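Staphylococcal superantigen-like 1 (Staphylococcus aureus, PDB 4O1N) probably acts as a secreted virulence protease that cleaves host collagens and cytokines, built from an OB-fold and a beta-grasp domain. Local coordinates at residues Lys33-Arg38 against Asp148-Glu153; Thr174-Thr179 against Lys202-Leu207. All blocks are in the same frame, centred on the assembly; numbering follows the deposited sequence.

Contact 1 of 2, residues Lys33-Arg38 against Asp148-Glu153; sequences KPILER and DYRLRE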
loop_
_atom_site.group_PDB
_atom_site.type_symbol
_atom_site.label_atom_id
_atom_site.label_comp_id
_atom_site.label_asym_id
_atom_site.label_seq_id
_atom_site.Cartn_x
_atom_site.Cartn_y
_atom_site.Cartn_z
ATOM N N LYS A 33 2.563 -3.522 -11.699
ATOM C CA LYS A 33 3.724 -2.685 -11.723
ATOM C C LYS A 33 4.705 -3.071 -10.601
ATOM O O LYS A 33 4.305 -3.387 -9.479
ATOM C CB LYS A 33 3.337 -1.227 -11.585
ATOM C CG LYS A 33 2.578 -0.627 -12.750
ATOM C CD LYS A 33 2.045 0.742 -12.329
ATOM C CE LYS A 33 1.385 1.527 -13.459
ATOM N NZ LYS A 33 2.376 2.190 -14.348
ATOM N N PRO A 34 6.006 -3.022 -10.897
ATOM C CA PRO A 34 6.999 -3.294 -9.875
ATOM C C PRO A 34 7.020 -2.233 -8.797
ATOM O O PRO A 34 6.571 -1.116 -9.016
ATOM C CB PRO A 34 8.326 -3.292 -10.648
ATOM C CG PRO A 34 8.060 -2.537 -11.881
ATOM C CD PRO A 34 6.613 -2.723 -12.207
ATOM N N ILE A 35 7.561 -2.610 -7.646
ATOM C CA ILE A 35 7.556 -1.805 -6.459
ATOM C C ILE A 35 8.958 -1.535 -5.999
ATOM O O ILE A 35 9.764 -2.442 -5.951
ATOM C CB ILE A 35 6.879 -2.555 -5.309
ATOM C CG1 ILE A 35 5.428 -2.867 -5.666
ATOM C CG2 ILE A 35 6.918 -1.745 -4.024
ATOM C CD1 ILE A 35 4.552 -1.647 -5.922
ATOM N N LEU A 36 9.225 -0.286 -5.634
ATOM C CA LEU A 36 10.425 0.045 -4.952
ATOM C C LEU A 36 10.039 0.223 -3.477
ATOM O O LEU A 36 9.294 1.155 -3.096
ATOM C CB LEU A 36 11.034 1.327 -5.531
ATOM C CG LEU A 36 12.176 1.901 -4.691
ATOM C CD1 LEU A 36 13.282 0.854 -4.627
ATOM C CD2 LEU A 36 12.705 3.193 -5.267
ATOM N N GLU A 37 10.579 -0.658 -2.653
ATOM C CA GLU A 37 10.222 -0.754 -1.257
ATOM C C GLU A 37 11.517 -0.709 -0.412
ATOM O O GLU A 37 12.336 -1.617 -0.514
ATOM C CB GLU A 37 9.463 -2.050 -1.031
ATOM C CG GLU A 37 9.055 -2.286 0.410
ATOM C CD GLU A 37 8.292 -3.589 0.598
ATOM O OE1 GLU A 37 7.889 -3.916 1.711
ATOM O OE2 GLU A 37 8.099 -4.296 -0.373
ATOM N N ARG A 38 11.688 0.341 0.394
ATOM C CA ARG A 38 12.863 0.506 1.218
ATOM C C ARG A 38 12.446 0.990 2.563
ATOM O O ARG A 38 11.556 1.826 2.641
ATOM C CB ARG A 38 13.793 1.551 0.596
ATOM C CG ARG A 38 14.531 1.062 -0.651
ATOM C CD ARG A 38 15.441 -0.152 -0.396
ATOM N NE ARG A 38 16.223 -0.508 -1.590
ATOM C CZ ARG A 38 17.550 -0.692 -1.605
ATOM N NH1 ARG A 38 18.291 -0.637 -0.488
ATOM N NH2 ARG A 38 18.160 -0.969 -2.752
ATOM N N ASP A 148 -3.299 -2.639 0.007
ATOM C CA ASP A 148 -4.063 -2.756 -1.235
ATOM C C ASP A 148 -3.281 -3.480 -2.333
ATOM O O ASP A 148 -3.749 -4.490 -2.898
ATOM C CB ASP A 148 -4.481 -1.386 -1.740
ATOM C CG ASP A 148 -5.170 -1.454 -3.070
ATOM O OD1 ASP A 148 -6.147 -2.238 -3.154
ATOM O OD2 ASP A 148 -4.719 -0.757 -4.020
ATOM N N TYR A 149 -2.074 -2.991 -2.608
ATOM C CA TYR A 149 -1.267 -3.581 -3.652
ATOM C C TYR A 149 -1.030 -5.042 -3.347
ATOM O O TYR A 149 -1.321 -5.863 -4.179
ATOM C CB TYR A 149 0.071 -2.848 -3.868
ATOM C CG TYR A 149 0.891 -3.413 -5.036
ATOM C CD1 TYR A 149 0.789 -2.891 -6.324
ATOM C CD2 TYR A 149 1.736 -4.507 -4.841
ATOM C CE1 TYR A 149 1.500 -3.433 -7.370
ATOM C CE2 TYR A 149 2.453 -5.070 -5.881
ATOM C CZ TYR A 149 2.340 -4.527 -7.135
ATOM O OH TYR A 149 3.081 -5.088 -8.146
ATOM N N ARG A 150 -0.543 -5.366 -2.156
ATOM C CA ARG A 150 -0.073 -6.738 -1.877
ATOM C C ARG A 150 -1.203 -7.746 -1.843
ATOM O O ARG A 150 -1.000 -8.899 -2.234
ATOM C CB ARG A 150 0.718 -6.798 -0.588
ATOM C CG ARG A 150 1.965 -5.910 -0.613
ATOM C CD ARG A 150 3.278 -6.680 -0.735
ATOM N NE ARG A 150 3.810 -6.727 -2.078
ATOM C CZ ARG A 150 4.968 -6.208 -2.495
ATOM N NH1 ARG A 150 5.777 -5.531 -1.705
ATOM N NH2 ARG A 150 5.324 -6.374 -3.744
ATOM N N LEU A 151 -2.395 -7.323 -1.400
ATOM C CA LEU A 151 -3.527 -8.245 -1.362
ATOM C C LEU A 151 -3.964 -8.487 -2.790
ATOM O O LEU A 151 -4.256 -9.622 -3.155
ATOM C CB LEU A 151 -4.659 -7.687 -0.528
ATOM C CG LEU A 151 -4.281 -7.592 0.947
ATOM C CD1 LEU A 151 -5.185 -6.639 1.736
ATOM C CD2 LEU A 151 -4.340 -8.969 1.573
ATOM N N ARG A 152 -3.979 -7.438 -3.613
ATOM C CA ARG A 152 -4.424 -7.631 -4.984
ATOM C C ARG A 152 -3.436 -8.478 -5.751
ATOM O O ARG A 152 -3.833 -9.355 -6.524
ATOM C CB ARG A 152 -4.669 -6.320 -5.690
ATOM C CG ARG A 152 -5.835 -5.541 -5.114
ATOM C CD ARG A 152 -6.337 -4.457 -6.071
ATOM N NE ARG A 152 -6.960 -3.335 -5.347
ATOM C CZ ARG A 152 -7.913 -2.531 -5.824
ATOM N NH1 ARG A 152 -8.401 -2.683 -7.040
ATOM N NH2 ARG A 152 -8.377 -1.553 -5.067
ATOM N N GLU A 153 -2.151 -8.254 -5.495
ATOM C CA GLU A 153 -1.099 -9.078 -6.060
ATOM C C GLU A 153 -1.397 -10.528 -5.766
ATOM O O GLU A 153 -1.364 -11.354 -6.675
ATOM C CB GLU A 153 0.278 -8.706 -5.487
ATOM C CG GLU A 153 1.401 -9.669 -5.897
ATOM C CD GLU A 153 2.806 -9.214 -5.496
ATOM O OE1 GLU A 153 3.012 -8.781 -4.350
ATOM O OE2 GLU A 153 3.718 -9.313 -6.337
HETATM O O HOH W 1 5.521 -5.285 1.099
#
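At the junction between the OB-fold and beta-grasp domains, Y149 and R150 of helix 144-159 reach across to K33, I35 and E37, on the chain that leads into and forms strand 36-38. I35 lies over one face of the Y149 ring: its CD1 sits 3.8 Å from the centroid, only 9° off the ring normal, a CH-pi contact, while I35 CG1 touches Y149 CE2 at 3.7 Å. CG anti to the backbone N (chi1 -176°) directs the Y149 ring toward 33-38, and Y149 OH donates to K33 O in a very short bond (2.5 Å), whose exact length is doubtful. Beside this pair, the salt bridge from E37 OE2 to R150 NH1 measures 2.9 Å. E37 gets there on a fully extended chain, R150 on one bent at chi2 and chi3, and the carboxylate and guanidinium planes stand 32° apart. Water 1 makes a second link, donating to E37 OE1 and accepting from R150 NH1. On its other flank the guanidinium is held from within the helix, R150 NE donating to E153 OE1 at 3.2 Å near the guanidinium plane. R150 is thus fixed between two carboxylates, and F86 also packs against I35, E37 and R150. This is the two-domain build of the staphylococcal/streptococcal toxin family, OB fold beside beta-grasp; here the beta-grasp helix meets the OB domain through a CH-pi contact next to the E37-R150-E153 salt-bridge network.

Contact 2 of 2, residues Thr174-Thr179 against Lys202-Leu207; sequences TMNDGT and KINKIL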
loop_
_atom_site.group_PDB
_atom_site.type_symbol
_atom_site.label_atom_id
_atom_site.label_comp_id
_atom_site.label_asym_id
_atom_site.label_seq_id
_atom_site.Cartn_x
_atom_site.Cartn_y
_atom_site.Cartn_z
ATOM N N THR A 174 -10.161 -5.670 9.185
ATOM C CA THR A 174 -10.775 -5.473 10.510
ATOM C C THR A 174 -9.716 -5.319 11.611
ATOM O O THR A 174 -8.831 -6.181 11.767
ATOM C CB THR A 174 -11.725 -6.651 10.842
ATOM O OG1 THR A 174 -12.507 -6.973 9.677
ATOM C CG2 THR A 174 -12.662 -6.299 11.984
ATOM N N MET A 175 -9.798 -4.222 12.368
ATOM C CA MET A 175 -8.810 -3.936 13.409
ATOM C C MET A 175 -9.252 -4.548 14.705
ATOM O O MET A 175 -10.357 -5.035 14.792
ATOM C CB MET A 175 -8.606 -2.448 13.586
ATOM C CG MET A 175 -8.346 -1.673 12.295
ATOM S SD MET A 175 -6.837 -2.204 11.420
ATOM C CE MET A 175 -5.650 -1.585 12.643
ATOM N N ASN A 176 -8.370 -4.561 15.692
ATOM C CA ASN A 176 -8.652 -5.116 16.998
ATOM C C ASN A 176 -9.808 -4.448 17.703
ATOM O O ASN A 176 -10.531 -5.088 18.464
ATOM C CB ASN A 176 -7.414 -5.067 17.889
ATOM C CG ASN A 176 -6.453 -6.210 17.605
ATOM O OD1 ASN A 176 -6.761 -7.141 16.857
ATOM N ND2 ASN A 176 -5.294 -6.162 18.218
ATOM N N ASP A 177 -10.000 -3.171 17.453
ATOM C CA ASP A 177 -11.099 -2.459 18.080
ATOM C C ASP A 177 -12.392 -2.545 17.259
ATOM O O ASP A 177 -13.344 -1.841 17.514
ATOM C CB ASP A 177 -10.714 -1.005 18.387
ATOM C CG ASP A 177 -10.463 -0.163 17.140
ATOM O OD1 ASP A 177 -10.711 -0.616 15.995
ATOM O OD2 ASP A 177 -9.993 0.984 17.300
ATOM N N GLY A 178 -12.421 -3.398 16.252
ATOM C CA GLY A 178 -13.628 -3.559 15.466
ATOM C C GLY A 178 -13.728 -2.560 14.336
ATOM O O GLY A 178 -14.560 -2.728 13.459
ATOM N N THR A 179 -12.880 -1.542 14.317
ATOM C CA THR A 179 -12.846 -0.641 13.183
ATOM C C THR A 179 -12.531 -1.433 11.930
ATOM O O THR A 179 -11.781 -2.393 11.984
ATOM C CB THR A 179 -11.747 0.444 13.312
ATOM O OG1 THR A 179 -11.793 1.052 14.604
ATOM C CG2 THR A 179 -11.919 1.525 12.263
ATOM N N LYS A 202 -2.050 -4.263 14.950
ATOM C CA LYS A 202 -3.422 -4.421 15.477
ATOM C C LYS A 202 -4.433 -4.758 14.414
ATOM O O LYS A 202 -5.591 -4.357 14.523
ATOM C CB LYS A 202 -3.872 -3.132 16.162
ATOM C CG LYS A 202 -3.235 -2.938 17.514
ATOM C CD LYS A 202 -3.629 -1.633 18.156
ATOM C CE LYS A 202 -2.955 -1.507 19.513
ATOM N NZ LYS A 202 -3.137 -0.119 20.047
ATOM N N ILE A 203 -3.990 -5.453 13.369
ATOM C CA ILE A 203 -4.879 -5.953 12.309
ATOM C C ILE A 203 -5.298 -7.338 12.700
ATOM O O ILE A 203 -4.487 -8.193 12.864
ATOM C CB ILE A 203 -4.179 -6.036 10.956
ATOM C CG1 ILE A 203 -3.758 -4.637 10.526
ATOM C CG2 ILE A 203 -5.113 -6.673 9.932
ATOM C CD1 ILE A 203 -2.948 -4.561 9.254
ATOM N N ASN A 204 -6.586 -7.543 12.855
ATOM C CA ASN A 204 -7.095 -8.799 13.371
ATOM C C ASN A 204 -7.404 -9.707 12.232
ATOM O O ASN A 204 -7.115 -10.898 12.298
ATOM C CB ASN A 204 -8.388 -8.551 14.142
ATOM C CG ASN A 204 -9.007 -9.833 14.696
ATOM O OD1 ASN A 204 -8.481 -10.432 15.630
ATOM N ND2 ASN A 204 -10.133 -10.244 14.134
ATOM N N LYS A 205 -8.039 -9.170 11.196
ATOM C CA LYS A 205 -8.399 -10.003 10.059
ATOM C C LYS A 205 -8.422 -9.251 8.718
ATOM O O LYS A 205 -8.801 -8.091 8.639
ATOM C CB LYS A 205 -9.768 -10.640 10.307
ATOM C CG LYS A 205 -10.237 -11.551 9.187
ATOM C CD LYS A 205 -11.536 -12.255 9.544
ATOM C CE LYS A 205 -11.985 -13.148 8.380
ATOM N NZ LYS A 205 -12.916 -14.201 8.835
ATOM N N ILE A 206 -8.059 -9.962 7.659
ATOM C CA ILE A 206 -8.203 -9.439 6.320
ATOM C C ILE A 206 -9.040 -10.385 5.519
ATOM O O ILE A 206 -8.696 -11.563 5.416
ATOM C CB ILE A 206 -6.846 -9.286 5.634
ATOM C CG1 ILE A 206 -6.085 -8.135 6.283
ATOM C CG2 ILE A 206 -7.033 -9.001 4.145
ATOM C CD1 ILE A 206 -4.613 -8.202 6.023
ATOM N N LEU A 207 -10.126 -9.841 4.974
ATOM C CA LEU A 207 -11.070 -10.532 4.115
ATOM C C LEU A 207 -10.913 -9.987 2.688
ATOM O O LEU A 207 -10.992 -8.778 2.484
ATOM C CB LEU A 207 -12.525 -10.231 4.601
ATOM C CG LEU A 207 -13.689 -11.253 4.531
ATOM C CD1 LEU A 207 -15.022 -10.534 4.449
ATOM C CD2 LEU A 207 -13.606 -12.256 3.401
#
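T174 O is gripped by two backbone amides in succession, N204 N at 2.8 Å and K205 N at 3.1 Å. The N204 amide comes in nearly end-on to the carbonyl (C=O...N 160°), whereas K205 N lies in the carbonyl plane, on a lone pair. N204 and K205 together face T174, which makes this a classic beta bulge in the antiparallel pairing of strands 171-175 and 203-210. T174 N completes the hydrogen-bonded pair by donating to K205 O at 2.8 Å, an almost straight bond. One residue on, M175 and I203 form a non-hydrogen-bonded pair whose side chains diverge. M175 nevertheless folds back through bends at chi2 and chi3, bringing SD to 4.0 Å from I203 CG1 and CE against K202 O; I198 of strand 197-199 packs on both M175 and I203. K202 O also accepts from N176 N at 3.0 Å, the donor tilted 28° from the carbonyl plane. The N176 and K202 side chains cross at about a right angle: in N176 CG is anti to the carbonyl carbon (chi1 -81°), on the side of the backbone N, and ND2 touches K202 CA and CG, while OD1 rests 3.5 Å from N204 CB. Beyond, M175 to G178 form a type I turn, closed by G178 N donating to M175 O, and D177 OD1 takes T179 N in an Asx turn. K205 NZ makes a salt bridge with E122 of the neighbouring strand 120-125. The strand end is therefore secured by main-chain bonds, with one carbonyl serving two donors at the bulge, while the side chains add van der Waals contacts, M175 bent back toward I203 and N176 laid across K202.

Both contacts are surface contacts, though the centre of contact 1 lies about 7 Å from the centre of the chain, that of contact 2 about 16 Å. Contact 1 joins the two domains mainly through side chains, a ring face and a charged network; contact 2 stays within the beta-grasp domain and relies on main-chain pairing between neighbouring strands. They share no helix or strand, yet helix 144-159 and strand 171-175 follow each other in the chain, and L151 CD2 packs on I206 CG2 at 3.7 Å. The same helix therefore meets the OB domain with Y149 and R150 and its own sheet with L151, the contact centres lying about 21 Å apart.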